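PDB 4QP0: endo-beta-mannanase from Rhizomucor miehei, which probably hydrolyses internal beta-1,4-mannosidic linkages at random in mannans, galactomannans and glucomannans. Local coordinates for residues Phe19-Met30 with Leu49-Asn58. Numbering follows the deposited sequence.
Sequences FYFEGTNAYYLM and LPVVRTWLFN
N25 and R53 lie side by side on one face of two paired parallel strands, and N25 OD1 takes a hydrogen bond from R53 NH1 at 2.8 Å. The donor lies in the plane of the amide carbonyl and the oxygen in that of the guanidinium, although the two flat groups are turned 67° apart. R53 reaches this level extended from CG to NE, with CG opposite its backbone N (chi1 -175°). The guanidinium also forms salt bridges with E171, E292 and E293 and a hydrogen bond with N174, while N25 ND2 bonds to the carbonyl of E292, so the N25 amide is held through both its oxygen and its nitrogen. The backbones are joined by hydrogen bonds from T24 N to V51 O, from R53 N to T24 O and from A26 N to R53 O. Strands 21-25 and 51-55 are the two strands of a beta-alpha-beta crossover, joined through helix 34-47, in the TIM barrel of this family 5 glycoside hydrolase. On the other face, T24 CG2 touches V52 CG2 at 3.8 Å and also L49 CD1, with M44 of that helix against both T24 and V52. At the N-terminal end F21 offers a ring face to V51 CG2, 3.9 Å from the ring centroid, while P50 CG packs on F21 CB and F19 CZ. Just beyond the end of strand 21-25, T54 OG1 donates to A26 O at 2.7 Å from above the carbonyl plane; L29 N reaches the same oxygen from the opposite face. Y27 CB sits 3.3 Å from the centroid of the five-membered ring of W55, almost on the ring normal, and F57 CZ lies over the opposite face of the indole, near the rim. M30, extended beyond CG, brings its CE to the indole edge at W55 CD1, and its SD accepts a weak hydrogen bond from N58 ND2 at 3.3 Å.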
ATOM      1  N   PHE A  19      18.526   3.140   2.741  1.00 40.54           N
ATOM      2  CA  PHE A  19      17.527   4.020   2.147  1.00 38.58           C
ATOM      3  C   PHE A  19      16.386   4.307   3.137  1.00 37.68           C
ATOM      4  O   PHE A  19      15.457   3.508   3.292  1.00 38.61           O
ATOM      5  CB  PHE A  19      17.018   3.382   0.841  1.00 37.62           C
ATOM      6  CG  PHE A  19      16.115   4.265   0.012  1.00 36.89           C
ATOM      7  CD1 PHE A  19      16.303   5.648  -0.052  1.00 35.92           C
ATOM      8  CD2 PHE A  19      15.096   3.693  -0.757  1.00 35.62           C
ATOM      9  CE1 PHE A  19      15.470   6.445  -0.832  1.00 35.61           C
ATOM     10  CE2 PHE A  19      14.265   4.483  -1.541  1.00 35.14           C
ATOM     11  CZ  PHE A  19      14.451   5.860  -1.580  1.00 35.35           C
ATOM     12  N   TYR A  20      16.493   5.443   3.826  1.00 36.55           N
ATOM     13  CA  TYR A  20      15.423   5.960   4.685  1.00 34.63           C
ATOM     14  C   TYR A  20      14.684   7.033   3.901  1.00 33.65           C
ATOM     15  O   TYR A  20      15.313   7.877   3.267  1.00 32.62           O
ATOM     16  CB  TYR A  20      15.975   6.569   5.983  1.00 32.70           C
ATOM     17  CG  TYR A  20      16.610   5.582   6.936  1.00 32.32           C
ATOM     18  CD1 TYR A  20      15.847   4.900   7.879  1.00 32.87           C
ATOM     19  CD2 TYR A  20      17.981   5.344   6.909  1.00 33.49           C
ATOM     20  CE1 TYR A  20      16.423   3.994   8.756  1.00 32.57           C
ATOM     21  CE2 TYR A  20      18.572   4.445   7.788  1.00 33.71           C
ATOM     22  CZ  TYR A  20      17.785   3.770   8.705  1.00 33.48           C
ATOM     23  OH  TYR A  20      18.367   2.875   9.572  1.00 33.89           O
ATOM     24  N   PHE A  21      13.352   7.000   3.941  1.00 31.59           N
ATOM     25  CA  PHE A  21      12.565   7.987   3.226  1.00 30.21           C
ATOM     26  C   PHE A  21      11.237   8.314   3.890  1.00 30.81           C
ATOM     27  O   PHE A  21      10.701   7.516   4.658  1.00 30.99           O
ATOM     28  CB  PHE A  21      12.341   7.550   1.779  1.00 29.03           C
ATOM     29  CG  PHE A  21      11.560   6.266   1.634  1.00 28.73           C
ATOM     30  CD1 PHE A  21      10.176   6.286   1.504  1.00 28.41           C
ATOM     31  CD2 PHE A  21      12.216   5.033   1.595  1.00 28.43           C
ATOM     32  CE1 PHE A  21       9.461   5.105   1.347  1.00 27.24           C
ATOM     33  CE2 PHE A  21      11.506   3.854   1.439  1.00 27.60           C
ATOM     34  CZ  PHE A  21      10.128   3.892   1.316  1.00 27.10           C
ATOM     35  N   GLU A  22      10.730   9.510   3.607  1.00 30.52           N
ATOM     36  CA  GLU A  22       9.309   9.780   3.743  1.00 31.35           C
ATOM     37  C   GLU A  22       8.725   9.684   2.339  1.00 31.99           C
ATOM     38  O   GLU A  22       9.228  10.312   1.412  1.00 32.59           O
ATOM     39  CB  GLU A  22       9.046  11.162   4.346  1.00 32.80           C
ATOM     40  CG  GLU A  22       7.566  11.511   4.450  1.00 34.00           C
ATOM     41  CD  GLU A  22       7.325  12.958   4.832  1.00 37.14           C
ATOM     42  OE1 GLU A  22       8.277  13.620   5.298  1.00 40.09           O
ATOM     43  OE2 GLU A  22       6.182  13.441   4.671  1.00 37.82           O
ATOM     44  N   GLY A  23       7.692   8.869   2.174  1.00 31.23           N
ATOM     45  CA  GLY A  23       7.008   8.763   0.897  1.00 30.03           C
ATOM     46  C   GLY A  23       5.627   9.361   1.020  1.00 29.33           C
ATOM     47  O   GLY A  23       5.328  10.006   2.015  1.00 28.71           O
ATOM     48  N   THR A  24       4.781   9.146   0.016  1.00 28.49           N
ATOM     49  CA  THR A  24       3.399   9.607   0.089  1.00 27.95           C
ATOM     50  C   THR A  24       2.434   8.642  -0.604  1.00 27.87           C
ATOM     51  O   THR A  24       2.862   7.673  -1.222  1.00 26.88           O
ATOM     52  CB  THR A  24       3.232  11.044  -0.457  1.00 27.70           C
ATOM     53  OG1 THR A  24       1.905  11.504  -0.178  1.00 28.20           O
ATOM     54  CG2 THR A  24       3.480  11.112  -1.959  1.00 26.96           C
ATOM     55  N   ASN A  25       1.136   8.901  -0.454  1.00 28.25           N
ATOM     56  CA  ASN A  25       0.102   8.160  -1.167  1.00 28.80           C
ATOM     57  C   ASN A  25      -0.582   9.036  -2.203  1.00 29.33           C
ATOM     58  O   ASN A  25      -0.704  10.257  -2.020  1.00 29.56           O
ATOM     59  CB  ASN A  25      -0.953   7.608  -0.209  1.00 28.47           C
ATOM     60  CG  ASN A  25      -0.487   6.374   0.534  1.00 28.56           C
ATOM     61  OD1 ASN A  25      -0.847   5.249   0.176  1.00 28.61           O
ATOM     62  ND2 ASN A  25       0.315   6.576   1.576  1.00 27.01           N
ATOM     63  N   ALA A  26      -0.997   8.397  -3.298  1.00 28.56           N
ATOM     64  CA  ALA A  26      -1.822   9.002  -4.340  1.00 29.34           C
ATOM     65  C   ALA A  26      -2.522   7.877  -5.092  1.00 30.27           C
ATOM     66  O   ALA A  26      -2.234   7.619  -6.267  1.00 30.67           O
ATOM     67  CB  ALA A  26      -0.990   9.860  -5.286  1.00 28.39           C
ATOM     68  N   TYR A  27      -3.438   7.207  -4.395  1.00 30.48           N
ATOM     69  CA  TYR A  27      -4.218   6.103  -4.947  1.00 32.96           C
ATOM     70  C   TYR A  27      -4.851   6.460  -6.295  1.00 34.01           C
ATOM     71  O   TYR A  27      -5.071   5.585  -7.145  1.00 33.23           O
ATOM     72  CB  TYR A  27      -5.310   5.692  -3.947  1.00 33.23           C
ATOM     73  CG  TYR A  27      -6.558   6.552  -3.999  1.00 34.37           C
ATOM     74  CD1 TYR A  27      -7.636   6.197  -4.812  1.00 35.08           C
ATOM     75  CD2 TYR A  27      -6.661   7.726  -3.244  1.00 34.44           C
ATOM     76  CE1 TYR A  27      -8.776   6.981  -4.873  1.00 36.04           C
ATOM     77  CE2 TYR A  27      -7.805   8.515  -3.293  1.00 35.16           C
ATOM     78  CZ  TYR A  27      -8.859   8.139  -4.113  1.00 35.64           C
ATOM     79  OH  TYR A  27     -10.004   8.905  -4.185  1.00 35.29           O
ATOM     80  N   TYR A  28      -5.125   7.754  -6.472  1.00 33.85           N
ATOM     81  CA  TYR A  28      -5.914   8.282  -7.585  1.00 34.78           C
ATOM     82  C   TYR A  28      -5.102   8.526  -8.856  1.00 36.11           C
ATOM     83  O   TYR A  28      -5.608   9.135  -9.811  1.00 38.21           O
ATOM     84  CB  TYR A  28      -6.609   9.588  -7.158  1.00 34.80           C
ATOM     85  CG  TYR A  28      -5.641  10.661  -6.694  1.00 35.42           C
ATOM     86  CD1 TYR A  28      -5.165  11.630  -7.576  1.00 35.15           C
ATOM     87  CD2 TYR A  28      -5.186  10.696  -5.374  1.00 35.22           C
ATOM     88  CE1 TYR A  28      -4.276  12.607  -7.159  1.00 35.72           C
ATOM     89  CE2 TYR A  28      -4.292  11.670  -4.953  1.00 35.39           C
ATOM     90  CZ  TYR A  28      -3.844  12.621  -5.846  1.00 34.99           C
ATOM     91  OH  TYR A  28      -2.961  13.583  -5.429  1.00 35.27           O
ATOM     92  N   LEU A  29      -3.847   8.074  -8.877  1.00 35.54           N
ATOM     93  CA  LEU A  29      -3.013   8.256 -10.064  1.00 35.32           C
ATOM     94  C   LEU A  29      -3.615   7.566 -11.289  1.00 37.47           C
ATOM     95  O   LEU A  29      -3.594   8.117 -12.394  1.00 37.45           O
ATOM     96  CB  LEU A  29      -1.573   7.796  -9.809  1.00 34.19           C
ATOM     97  CG  LEU A  29      -0.625   8.879  -9.263  1.00 33.83           C
ATOM     98  CD1 LEU A  29       0.689   8.277  -8.777  1.00 31.71           C
ATOM     99  CD2 LEU A  29      -0.364   9.965 -10.300  1.00 32.89           C
ATOM    100  N   MET A  30      -4.176   6.376 -11.066  1.00 38.06           N
ATOM    101  CA  MET A  30      -4.828   5.593 -12.114  1.00 39.17           C
ATOM    102  C   MET A  30      -6.011   6.280 -12.830  1.00 40.11           C
ATOM    103  O   MET A  30      -6.435   5.829 -13.889  1.00 39.16           O
ATOM    104  CB  MET A  30      -5.239   4.211 -11.572  1.00 39.53           C
ATOM    105  CG  MET A  30      -6.263   4.226 -10.449  1.00 39.56           C
ATOM    106  SD  MET A  30      -6.842   2.551 -10.101  1.00 44.92           S
ATOM    107  CE  MET A  30      -7.958   2.853  -8.731  1.00 41.68           C
ATOM    108  N   LEU A  49      10.323  13.945  -1.676  1.00 30.37           N
ATOM    109  CA  LEU A  49       9.753  12.607  -1.510  1.00 29.05           C
ATOM    110  C   LEU A  49      10.210  11.739  -2.674  1.00 28.61           C
ATOM    111  O   LEU A  49       9.946  12.083  -3.827  1.00 30.09           O
ATOM    112  CB  LEU A  49       8.226  12.671  -1.473  1.00 28.18           C
ATOM    113  CG  LEU A  49       7.518  13.541  -0.426  1.00 27.71           C
ATOM    114  CD1 LEU A  49       6.046  13.701  -0.789  1.00 28.52           C
ATOM    115  CD2 LEU A  49       7.669  12.991   0.984  1.00 26.29           C
ATOM    116  N   PRO A  50      10.913  10.627  -2.386  1.00 27.43           N
ATOM    117  CA  PRO A  50      11.412   9.764  -3.458  1.00 27.00           C
ATOM    118  C   PRO A  50      10.524   8.554  -3.794  1.00 26.87           C
ATOM    119  O   PRO A  50      10.802   7.852  -4.771  1.00 26.43           O
ATOM    120  CB  PRO A  50      12.752   9.278  -2.900  1.00 26.43           C
ATOM    121  CG  PRO A  50      12.546   9.246  -1.419  1.00 26.45           C
ATOM    122  CD  PRO A  50      11.459  10.234  -1.072  1.00 26.73           C
ATOM    123  N   VAL A  51       9.484   8.310  -3.001  1.00 26.62           N
ATOM    124  CA  VAL A  51       8.619   7.140  -3.214  1.00 27.36           C
ATOM    125  C   VAL A  51       7.145   7.505  -3.096  1.00 27.91           C
ATOM    126  O   VAL A  51       6.763   8.296  -2.229  1.00 27.23           O
ATOM    127  CB  VAL A  51       8.916   5.992  -2.207  1.00 26.86           C
ATOM    128  CG1 VAL A  51       7.951   4.827  -2.409  1.00 27.41           C
ATOM    129  CG2 VAL A  51      10.346   5.491  -2.339  1.00 26.82           C
ATOM    130  N   VAL A  52       6.315   6.908  -3.953  1.00 27.63           N
ATOM    131  CA  VAL A  52       4.868   7.034  -3.814  1.00 27.01           C
ATOM    132  C   VAL A  52       4.143   5.662  -3.878  1.00 28.31           C
ATOM    133  O   VAL A  52       4.466   4.794  -4.702  1.00 26.37           O
ATOM    134  CB  VAL A  52       4.295   8.096  -4.795  1.00 27.14           C
ATOM    135  CG1 VAL A  52       4.496   7.692  -6.249  1.00 27.39           C
ATOM    136  CG2 VAL A  52       2.833   8.406  -4.501  1.00 26.85           C
ATOM    137  N   ARG A  53       3.191   5.478  -2.967  1.00 28.25           N
ATOM    138  CA  ARG A  53       2.354   4.300  -2.924  1.00 29.15           C
ATOM    139  C   ARG A  53       1.042   4.636  -3.611  1.00 30.34           C
ATOM    140  O   ARG A  53       0.497   5.721  -3.412  1.00 30.58           O
ATOM    141  CB  ARG A  53       2.094   3.922  -1.478  1.00 29.36           C
ATOM    142  CG  ARG A  53       1.324   2.632  -1.294  1.00 29.93           C
ATOM    143  CD  ARG A  53       1.316   2.236   0.166  1.00 29.87           C
ATOM    144  NE  ARG A  53       0.370   1.160   0.422  1.00 29.58           N
ATOM    145  CZ  ARG A  53      -0.908   1.339   0.733  1.00 30.43           C
ATOM    146  NH1 ARG A  53      -1.411   2.566   0.838  1.00 30.75           N
ATOM    147  NH2 ARG A  53      -1.686   0.285   0.943  1.00 29.62           N
ATOM    148  N   THR A  54       0.546   3.713  -4.430  1.00 29.82           N
ATOM    149  CA  THR A  54      -0.652   3.963  -5.235  1.00 30.05           C
ATOM    150  C   THR A  54      -1.329   2.672  -5.701  1.00 29.20           C
ATOM    151  O   THR A  54      -0.733   1.599  -5.664  1.00 28.99           O
ATOM    152  CB  THR A  54      -0.351   4.895  -6.439  1.00 31.90           C
ATOM    153  OG1 THR A  54      -1.561   5.186  -7.153  1.00 33.61           O
ATOM    154  CG2 THR A  54       0.664   4.274  -7.390  1.00 31.51           C
ATOM    155  N   TRP A  55      -2.574   2.812  -6.150  1.00 29.19           N
ATOM    156  CA  TRP A  55      -3.449   1.712  -6.565  1.00 28.40           C
ATOM    157  C   TRP A  55      -3.086   1.143  -7.912  1.00 29.07           C
ATOM    158  O   TRP A  55      -2.921   1.900  -8.876  1.00 29.76           O
ATOM    159  CB  TRP A  55      -4.886   2.231  -6.642  1.00 27.02           C
ATOM    160  CG  TRP A  55      -5.617   2.417  -5.325  1.00 26.61           C
ATOM    161  CD1 TRP A  55      -6.940   2.829  -5.149  1.00 26.44           C
ATOM    162  CD2 TRP A  55      -5.116   2.175  -3.956  1.00 27.10           C
ATOM    163  NE1 TRP A  55      -7.274   2.870  -3.821  1.00 26.13           N
ATOM    164  CE2 TRP A  55      -6.234   2.483  -3.051  1.00 26.47           C
ATOM    165  CE3 TRP A  55      -3.904   1.743  -3.412  1.00 27.44           C
ATOM    166  CZ2 TRP A  55      -6.114   2.380  -1.667  1.00 27.60           C
ATOM    167  CZ3 TRP A  55      -3.796   1.643  -2.016  1.00 27.69           C
ATOM    168  CH2 TRP A  55      -4.878   1.955  -1.165  1.00 27.77           C
ATOM    169  N   LEU A  56      -2.972  -0.187  -7.994  1.00 28.29           N
ATOM    170  CA  LEU A  56      -2.842  -0.894  -9.282  1.00 28.09           C
ATOM    171  C   LEU A  56      -3.909  -1.985  -9.395  1.00 29.20           C
ATOM    172  O   LEU A  56      -3.639  -3.112  -9.819  1.00 29.40           O
ATOM    173  CB  LEU A  56      -1.444  -1.493  -9.483  1.00 26.97           C
ATOM    174  CG  LEU A  56      -0.851  -1.423 -10.909  1.00 26.78           C
ATOM    175  CD1 LEU A  56       0.419  -2.250 -11.029  1.00 25.79           C
ATOM    176  CD2 LEU A  56      -1.835  -1.845 -11.991  1.00 27.18           C
ATOM    177  N   PHE A  57      -5.117  -1.623  -8.985  1.00 29.61           N
ATOM    178  CA  PHE A  57      -6.306  -2.449  -9.102  1.00 30.72           C
ATOM    179  C   PHE A  57      -7.436  -1.483  -9.433  1.00 31.69           C
ATOM    180  O   PHE A  57      -7.373  -0.303  -9.059  1.00 33.30           O
ATOM    181  CB  PHE A  57      -6.602  -3.173  -7.780  1.00 31.23           C
ATOM    182  CG  PHE A  57      -6.849  -2.242  -6.618  1.00 31.24           C
ATOM    183  CD1 PHE A  57      -8.143  -1.856  -6.280  1.00 31.04           C
ATOM    184  CD2 PHE A  57      -5.784  -1.739  -5.869  1.00 31.64           C
ATOM    185  CE1 PHE A  57      -8.367  -0.987  -5.228  1.00 32.27           C
ATOM    186  CE2 PHE A  57      -6.003  -0.872  -4.813  1.00 30.70           C
ATOM    187  CZ  PHE A  57      -7.293  -0.489  -4.498  1.00 31.13           C
ATOM    188  N   ASN A  58      -8.444  -1.960 -10.155  1.00 31.20           N
ATOM    189  CA  ASN A  58      -9.598  -1.130 -10.500  1.00 32.05           C
ATOM    190  C   ASN A  58     -10.641  -1.995 -11.185  1.00 31.74           C
ATOM    191  O   ASN A  58     -10.634  -2.147 -12.402  1.00 31.57           O
ATOM    192  CB  ASN A  58      -9.196   0.064 -11.387  1.00 31.26           C
ATOM    193  CG  ASN A  58     -10.275   1.129 -11.464  1.00 32.77           C
ATOM    194  OD1 ASN A  58     -11.469   0.819 -11.483  1.00 33.50           O
ATOM    195  ND2 ASN A  58      -9.861   2.400 -11.516  1.00 31.51           N
TER